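Local coordinates for protein glycerol Dehydrogenase (Unidentified, PDB 5XN8) that catalyses the NAD-dependent oxidation of glycerol to dihydroxyacetone, as a metal-dependent member of the iron-containing alcohol dehydrogenase family, at residues Lys180-Ala185 and Ile336-Phe341; Ala23-Leu28 and Pro147-Met152; Ile156-Pro161 and Gly224-Ala229. All coordinates share one frame; numbering follows the deposited sequence.

Interaction 1: Lys180-Ala185 and Ile336-Phe341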
# COMPACT_ATOMS: atom_id res chain seq x y z
N LYS A 180 17.84 -19.90 -8.99
CA LYS A 180 17.67 -18.54 -9.55
C LYS A 180 18.94 -17.98 -10.20
O LYS A 180 18.87 -17.25 -11.18
CB LYS A 180 17.14 -17.58 -8.47
CG LYS A 180 16.81 -16.16 -8.92
CD LYS A 180 15.85 -16.14 -10.10
CE LYS A 180 15.21 -14.78 -10.28
NZ LYS A 180 16.14 -13.77 -10.88
N ALA A 181 20.10 -18.35 -9.65
CA ALA A 181 21.40 -17.97 -10.21
C ALA A 181 21.72 -18.70 -11.51
O ALA A 181 22.34 -18.13 -12.41
CB ALA A 181 22.51 -18.22 -9.20
N CYS A 182 21.32 -19.97 -11.60
CA CYS A 182 21.41 -20.72 -12.86
C CYS A 182 20.42 -20.21 -13.91
O CYS A 182 20.73 -20.16 -15.09
CB CYS A 182 21.21 -22.22 -12.62
SG CYS A 182 22.58 -22.97 -11.70
N TYR A 183 19.22 -19.85 -13.46
CA TYR A 183 18.20 -19.28 -14.35
C TYR A 183 18.67 -17.96 -14.96
O TYR A 183 18.60 -17.78 -16.19
CB TYR A 183 16.89 -19.07 -13.58
CG TYR A 183 15.72 -18.57 -14.40
CD1 TYR A 183 15.10 -19.39 -15.33
CD2 TYR A 183 15.22 -17.28 -14.22
CE1 TYR A 183 14.01 -18.94 -16.08
CE2 TYR A 183 14.13 -16.82 -14.94
CZ TYR A 183 13.53 -17.64 -15.87
OH TYR A 183 12.46 -17.17 -16.60
N ASP A 184 19.18 -17.06 -14.12
CA ASP A 184 19.76 -15.79 -14.60
C ASP A 184 20.98 -16.00 -15.49
O ASP A 184 21.17 -15.29 -16.47
CB ASP A 184 20.14 -14.87 -13.43
CG ASP A 184 18.94 -14.40 -12.62
OD1 ASP A 184 17.81 -14.35 -13.17
OD2 ASP A 184 19.14 -14.06 -11.43
N ALA A 185 21.82 -16.99 -15.14
CA ALA A 185 23.02 -17.30 -15.92
C ALA A 185 22.76 -18.04 -17.22
O ALA A 185 23.65 -18.13 -18.06
CB ALA A 185 23.98 -18.11 -15.09
N ILE A 336 30.04 -23.40 -9.23
CA ILE A 336 30.13 -21.95 -9.06
C ILE A 336 30.24 -21.17 -10.37
O ILE A 336 29.89 -19.99 -10.44
CB ILE A 336 31.31 -21.55 -8.13
CG1 ILE A 336 31.09 -20.14 -7.58
CG2 ILE A 336 32.65 -21.69 -8.84
CD1 ILE A 336 31.87 -19.86 -6.33
N HIS A 337 30.71 -21.83 -11.43
CA HIS A 337 30.77 -21.23 -12.76
C HIS A 337 29.39 -21.09 -13.44
O HIS A 337 29.28 -20.49 -14.50
CB HIS A 337 31.74 -22.01 -13.66
CG HIS A 337 33.11 -22.13 -13.06
ND1 HIS A 337 33.67 -23.35 -12.75
CD2 HIS A 337 33.99 -21.18 -12.66
CE1 HIS A 337 34.86 -23.14 -12.21
NE2 HIS A 337 35.08 -21.84 -12.14
N ASN A 338 28.36 -21.65 -12.81
CA ASN A 338 26.97 -21.37 -13.16
C ASN A 338 26.44 -20.02 -12.65
O ASN A 338 25.30 -19.68 -12.95
CB ASN A 338 26.04 -22.49 -12.65
CG ASN A 338 26.35 -23.85 -13.27
OD1 ASN A 338 26.92 -23.95 -14.36
ND2 ASN A 338 25.96 -24.91 -12.58
N MET A 339 27.22 -19.26 -11.88
CA MET A 339 26.80 -17.90 -11.47
C MET A 339 26.74 -16.97 -12.67
O MET A 339 27.52 -17.12 -13.62
CB MET A 339 27.74 -17.30 -10.40
CG MET A 339 27.76 -18.01 -9.07
SD MET A 339 26.22 -18.11 -8.15
CE MET A 339 26.02 -16.42 -7.55
N PRO A 340 25.84 -15.97 -12.64
CA PRO A 340 25.70 -15.07 -13.79
C PRO A 340 26.76 -13.96 -13.88
O PRO A 340 26.52 -12.95 -14.54
CB PRO A 340 24.29 -14.48 -13.58
CG PRO A 340 24.11 -14.47 -12.10
CD PRO A 340 24.84 -15.68 -11.59
N PHE A 341 27.91 -14.14 -13.23
CA PHE A 341 29.02 -13.18 -13.32
C PHE A 341 30.34 -13.93 -13.11
O PHE A 341 30.34 -15.11 -12.74
CB PHE A 341 28.85 -12.06 -12.28
CG PHE A 341 28.49 -12.56 -10.91
CD1 PHE A 341 27.16 -12.72 -10.54
CD2 PHE A 341 29.48 -12.88 -9.99
CE1 PHE A 341 26.83 -13.20 -9.28
CE2 PHE A 341 29.16 -13.35 -8.74
CZ PHE A 341 27.83 -13.51 -8.38
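SG of Cys182 stands anti to its carbonyl carbon, beside the backbone N (chi1 -68°), and this directs the sulfur at Asn338, where it rests 3.6 Å from CB. The chi1 of Asn338 (-62°) swings the amide to the same neighbourhood, with ND2 of Asn338 4.0 Å from SG of Cys182. That amide nitrogen is held by a hydrogen bond to the carbonyl of Leu250, which would limit its rotation; the sulfur packs against the methylene and lies out of the amide plane.

One turn along the helix, the methyl of Ala185 points at the loop and sits in the angle between Asn338 and Pro340. It is 3.7 Å from CA of Pro340, and CB of the proline ring comes to 3.9 Å from the same methyl. The other end of the ring lies over the previous turn: CD of Pro340 is 3.6 Å from the carbonyl O of Ala181, an oxygen already used by the helical bond from Ala185 N. Met339 starts away from the helix, but bends at both chi2 and chi3, and this brings SD to 3.9 Å from CB of Ala181. No hydrogen bond crosses between the two segments; the loop packs against the small residues Ala181, Cys182 and Ala185.

Thus the C-terminal turn of helix 162-185 abuts the loop linking helices 318-329 and 345-363 in the all-helical part of the chain, where Gln282 of helix 271-285 touches both Ala181 and Met339, and Ala252 of helix 252-260 also packs on Met339.

Interaction 2: Ala23-Leu28 and Pro147-Met152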
# COMPACT_ATOMS: atom_id res chain seq x y z
N ALA A 23 0.44 -50.93 -2.42
CA ALA A 23 -0.56 -50.82 -3.50
C ALA A 23 0.07 -50.34 -4.80
O ALA A 23 -0.16 -50.92 -5.86
CB ALA A 23 -1.68 -49.87 -3.08
N TYR A 24 0.90 -49.31 -4.71
CA TYR A 24 1.56 -48.73 -5.88
C TYR A 24 2.77 -49.56 -6.31
O TYR A 24 3.05 -49.67 -7.50
CB TYR A 24 1.98 -47.29 -5.62
CG TYR A 24 0.84 -46.36 -5.20
CD1 TYR A 24 0.47 -46.25 -3.86
CD2 TYR A 24 0.16 -45.57 -6.13
CE1 TYR A 24 -0.55 -45.39 -3.46
CE2 TYR A 24 -0.86 -44.72 -5.75
CZ TYR A 24 -1.22 -44.63 -4.41
OH TYR A 24 -2.23 -43.78 -4.00
N ALA A 25 3.48 -50.13 -5.34
CA ALA A 25 4.67 -50.95 -5.60
C ALA A 25 4.33 -52.23 -6.35
O ALA A 25 5.08 -52.64 -7.25
CB ALA A 25 5.38 -51.28 -4.30
N LYS A 26 3.21 -52.85 -6.00
CA LYS A 26 2.69 -54.04 -6.69
C LYS A 26 2.68 -53.93 -8.22
O LYS A 26 2.98 -54.91 -8.91
CB LYS A 26 1.28 -54.36 -6.17
CG LYS A 26 0.61 -55.57 -6.81
CD LYS A 26 -0.67 -56.05 -6.10
CE LYS A 26 -1.28 -55.08 -5.08
NZ LYS A 26 -2.21 -55.81 -4.17
N ASN A 27 2.34 -52.75 -8.74
CA ASN A 27 2.33 -52.49 -10.19
C ASN A 27 3.71 -52.31 -10.82
O ASN A 27 3.84 -52.38 -12.04
CB ASN A 27 1.47 -51.25 -10.50
CG ASN A 27 0.01 -51.42 -10.11
OD1 ASN A 27 -0.52 -50.65 -9.31
ND2 ASN A 27 -0.64 -52.42 -10.66
N LEU A 28 4.74 -52.06 -10.00
CA LEU A 28 6.13 -51.93 -10.51
C LEU A 28 6.80 -53.29 -10.70
O LEU A 28 7.52 -53.50 -11.68
CB LEU A 28 6.99 -51.06 -9.58
CG LEU A 28 6.78 -49.55 -9.59
CD1 LEU A 28 7.67 -48.91 -8.55
CD2 LEU A 28 7.05 -48.96 -10.97
N PRO A 147 14.42 -42.41 -9.21
CA PRO A 147 13.70 -43.50 -8.54
C PRO A 147 12.24 -43.57 -8.98
O PRO A 147 11.61 -42.54 -9.19
CB PRO A 147 13.78 -43.11 -7.07
CG PRO A 147 15.05 -42.35 -6.97
CD PRO A 147 15.20 -41.60 -8.26
N ASP A 148 11.73 -44.78 -9.12
CA ASP A 148 10.35 -44.98 -9.55
C ASP A 148 9.37 -44.59 -8.45
O ASP A 148 8.28 -44.09 -8.75
CB ASP A 148 10.14 -46.42 -10.04
CG ASP A 148 11.06 -46.77 -11.21
OD1 ASP A 148 12.28 -46.97 -10.96
OD2 ASP A 148 10.56 -46.82 -12.37
N MET A 149 9.76 -44.77 -7.18
CA MET A 149 8.97 -44.32 -6.04
C MET A 149 9.84 -43.71 -4.95
O MET A 149 10.96 -44.18 -4.72
CB MET A 149 8.17 -45.47 -5.44
CG MET A 149 6.98 -45.91 -6.27
SD MET A 149 6.12 -47.28 -5.45
CE MET A 149 5.33 -46.40 -4.11
N VAL A 150 9.30 -42.69 -4.28
CA VAL A 150 9.92 -42.07 -3.11
C VAL A 150 8.87 -42.05 -2.01
O VAL A 150 7.82 -41.44 -2.18
CB VAL A 150 10.39 -40.62 -3.39
CG1 VAL A 150 10.93 -39.96 -2.12
CG2 VAL A 150 11.43 -40.59 -4.51
N VAL A 151 9.14 -42.73 -0.89
CA VAL A 151 8.15 -42.94 0.16
C VAL A 151 8.63 -42.33 1.47
O VAL A 151 9.65 -42.77 2.03
CB VAL A 151 7.85 -44.44 0.34
CG1 VAL A 151 6.62 -44.64 1.23
CG2 VAL A 151 7.64 -45.11 -1.02
N MET A 152 7.89 -41.34 1.96
CA MET A 152 8.27 -40.57 3.14
C MET A 152 7.27 -40.85 4.25
O MET A 152 6.16 -40.33 4.24
CB MET A 152 8.29 -39.08 2.79
CG MET A 152 9.11 -38.72 1.56
SD MET A 152 10.88 -39.01 1.78
CE MET A 152 11.31 -37.70 2.91
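Met149 reaches across from its strand toward Tyr24, Ala25 and Leu28, and its CG, SD and CE all take part. The chain is extended through chi2 and then turns at the sulfur (chi3 73°), which carries the terminal methyl round to the tyrosine. CE of Met149 ends 3.8 Å from CB of Tyr24, so it is the base of the tyrosine side chain that is touched, while the phenol leads away to a weak hydrogen bond from its OH with Ala191 O of a neighbouring subunit. The sulfur lies against the start of Ala25, with SD of Met149 3.9 Å from the backbone N and 4.2 Å from CB of that residue.

The strand holding Met149 is part of the six-stranded parallel sheet of the N-terminal, nucleotide-binding domain of this family. It runs between strands 10-14 and 111-115, and the contact joins its beginning to the short helix 22-25 and the turn that follows.

Leu28 crosses both Met149 and Asp148 at a slant. Its CD1 branch does most of the touching: CD1 of Leu28 lies against both CG and SD of Met149, 3.8 Å from each, and a similar distance separates it from CB of Asp148. The second branch, CD2, lies 4.1 Å from that same Asp148 CB, which therefore faces the fork of the leucine. The aspartate offers only its methylene to Leu28; its carboxylate is engaged by the sheet, where OD1 accepts a hydrogen bond from the backbone N of Val111. Beside the methionine, Phe21 and Leu12 supply further apolar contacts.

Interaction 3: Ile156-Pro161 and Gly224-Ala229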
# COMPACT_ATOMS: atom_id res chain seq x y z
N ILE A 156 7.85 -41.92 11.13
CA ILE A 156 9.23 -42.38 11.36
C ILE A 156 10.21 -41.21 11.31
O ILE A 156 11.09 -41.10 12.15
CB ILE A 156 9.64 -43.46 10.32
CG1 ILE A 156 8.74 -44.69 10.46
CG2 ILE A 156 11.11 -43.85 10.47
CD1 ILE A 156 8.85 -45.68 9.34
N ILE A 157 10.05 -40.33 10.32
CA ILE A 157 10.93 -39.16 10.16
C ILE A 157 10.85 -38.20 11.36
O ILE A 157 11.87 -37.69 11.81
CB ILE A 157 10.66 -38.43 8.83
CG1 ILE A 157 11.09 -39.32 7.65
CG2 ILE A 157 11.41 -37.10 8.76
CD1 ILE A 157 10.39 -38.99 6.34
N ALA A 158 9.64 -37.97 11.86
CA ALA A 158 9.42 -37.14 13.06
C ALA A 158 10.23 -37.58 14.28
O ALA A 158 10.69 -36.74 15.05
CB ALA A 158 7.94 -37.10 13.41
N LYS A 159 10.41 -38.88 14.45
CA LYS A 159 11.14 -39.44 15.60
C LYS A 159 12.67 -39.41 15.48
O LYS A 159 13.36 -39.68 16.46
CB LYS A 159 10.65 -40.86 15.90
CG LYS A 159 9.20 -40.91 16.35
CD LYS A 159 8.79 -42.34 16.71
CE LYS A 159 7.33 -42.42 17.13
NZ LYS A 159 7.04 -41.59 18.33
N ALA A 160 13.20 -39.10 14.30
CA ALA A 160 14.64 -38.91 14.09
C ALA A 160 15.16 -37.68 14.85
O ALA A 160 14.39 -36.74 15.09
CB ALA A 160 14.94 -38.75 12.61
N PRO A 161 16.46 -37.66 15.21
CA PRO A 161 17.06 -36.50 15.88
C PRO A 161 16.78 -35.19 15.15
O PRO A 161 16.92 -35.11 13.92
CB PRO A 161 18.55 -36.82 15.88
CG PRO A 161 18.61 -38.31 15.91
CD PRO A 161 17.43 -38.78 15.10
N GLY A 224 9.03 -34.89 18.71
CA GLY A 224 8.97 -36.22 18.12
C GLY A 224 7.65 -36.52 17.41
O GLY A 224 7.32 -37.68 17.19
N VAL A 225 6.95 -35.47 16.99
CA VAL A 225 5.53 -35.57 16.63
C VAL A 225 5.23 -35.02 15.22
O VAL A 225 5.99 -34.24 14.67
CB VAL A 225 4.67 -34.89 17.73
CG1 VAL A 225 4.76 -35.64 19.04
CG2 VAL A 225 5.00 -33.41 17.88
N VAL A 226 4.11 -35.44 14.65
CA VAL A 226 3.71 -35.09 13.28
C VAL A 226 2.66 -33.98 13.28
O VAL A 226 1.53 -34.21 13.72
CB VAL A 226 3.15 -36.32 12.52
CG1 VAL A 226 2.92 -35.99 11.05
CG2 VAL A 226 4.08 -37.52 12.68
N THR A 227 3.04 -32.79 12.80
CA THR A 227 2.09 -31.71 12.49
C THR A 227 2.09 -31.44 10.99
O THR A 227 2.95 -31.97 10.29
CB THR A 227 2.43 -30.41 13.25
OG1 THR A 227 3.80 -30.07 13.03
CG2 THR A 227 2.17 -30.58 14.71
N ASP A 228 1.14 -30.63 10.49
CA ASP A 228 1.12 -30.31 9.05
C ASP A 228 2.24 -29.35 8.64
O ASP A 228 2.55 -29.26 7.48
CB ASP A 228 -0.25 -29.78 8.57
CG ASP A 228 -0.59 -30.24 7.13
OD1 ASP A 228 -0.90 -31.44 6.93
OD2 ASP A 228 -0.55 -29.40 6.19
N ALA A 229 2.86 -28.66 9.60
CA ALA A 229 4.06 -27.84 9.32
C ALA A 229 5.28 -28.71 9.03
O ALA A 229 6.10 -28.39 8.17
CB ALA A 229 4.35 -26.93 10.50
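Gly224 leaves its helix with positive phi (87°), and its CA comes up to the carbonyl O of Ala158. The glycine closes a Schellman motif at the end of helix 197-223, and from it the chain runs through an extended link to Thr227, the N-cap residue of helix 228-247. The contact thus sets a helix-to-helix connection against the segment that leads from strand 149-153 toward helix 162-185.

The approach of the two backbones is a CA-H...O contact: CA of Gly224 lies 3.6 Å from O of Ala158, with an angle of 155° at the hydrogen. No conventional hydrogen bond joins the two segments. The methyl of Ala158 points toward the link and meets it at two places, 3.7 Å from the carbonyl O of Val225 and 4.0 Å from CG2 of Val226. That valine branch reaches the methyl because it stands anti to its own carbonyl carbon, beside the backbone N. Leu230 of helix 228-247 also packs on Ala158, while the side chain of Val225 points away and touches Ala350 of a neighbouring subunit.

Lys159 lies beside the carbonyl of Gly224. Its chi1 of -65° places the first methylene beyond CB there, and the aliphatic part makes the closer approach, with CG of Lys159 3.8 Å from O of Gly224.

Interactions 2 and 3 are consecutive along the chain and touch: strand 149-153 runs directly into helix 154-158, and CE of Met152 packs 3.8 Å from CD1 of Ile157. Interaction 1 stands apart, its centre 35 Å from each of the others, and lies on the opposite side of the chain's centre from interaction 3. In interaction 1 the side chain of Cys182 is about 13 Å from the zinc ion bound by Asp171, His254 and His271; Asp171 belongs to helix 162-185, as does Cys182. In interaction 3, the Lys159 side chain is about 9 Å from that of Thr116, a probable NAD(+)-binding residue, whereas interaction 2 is remote from these sites.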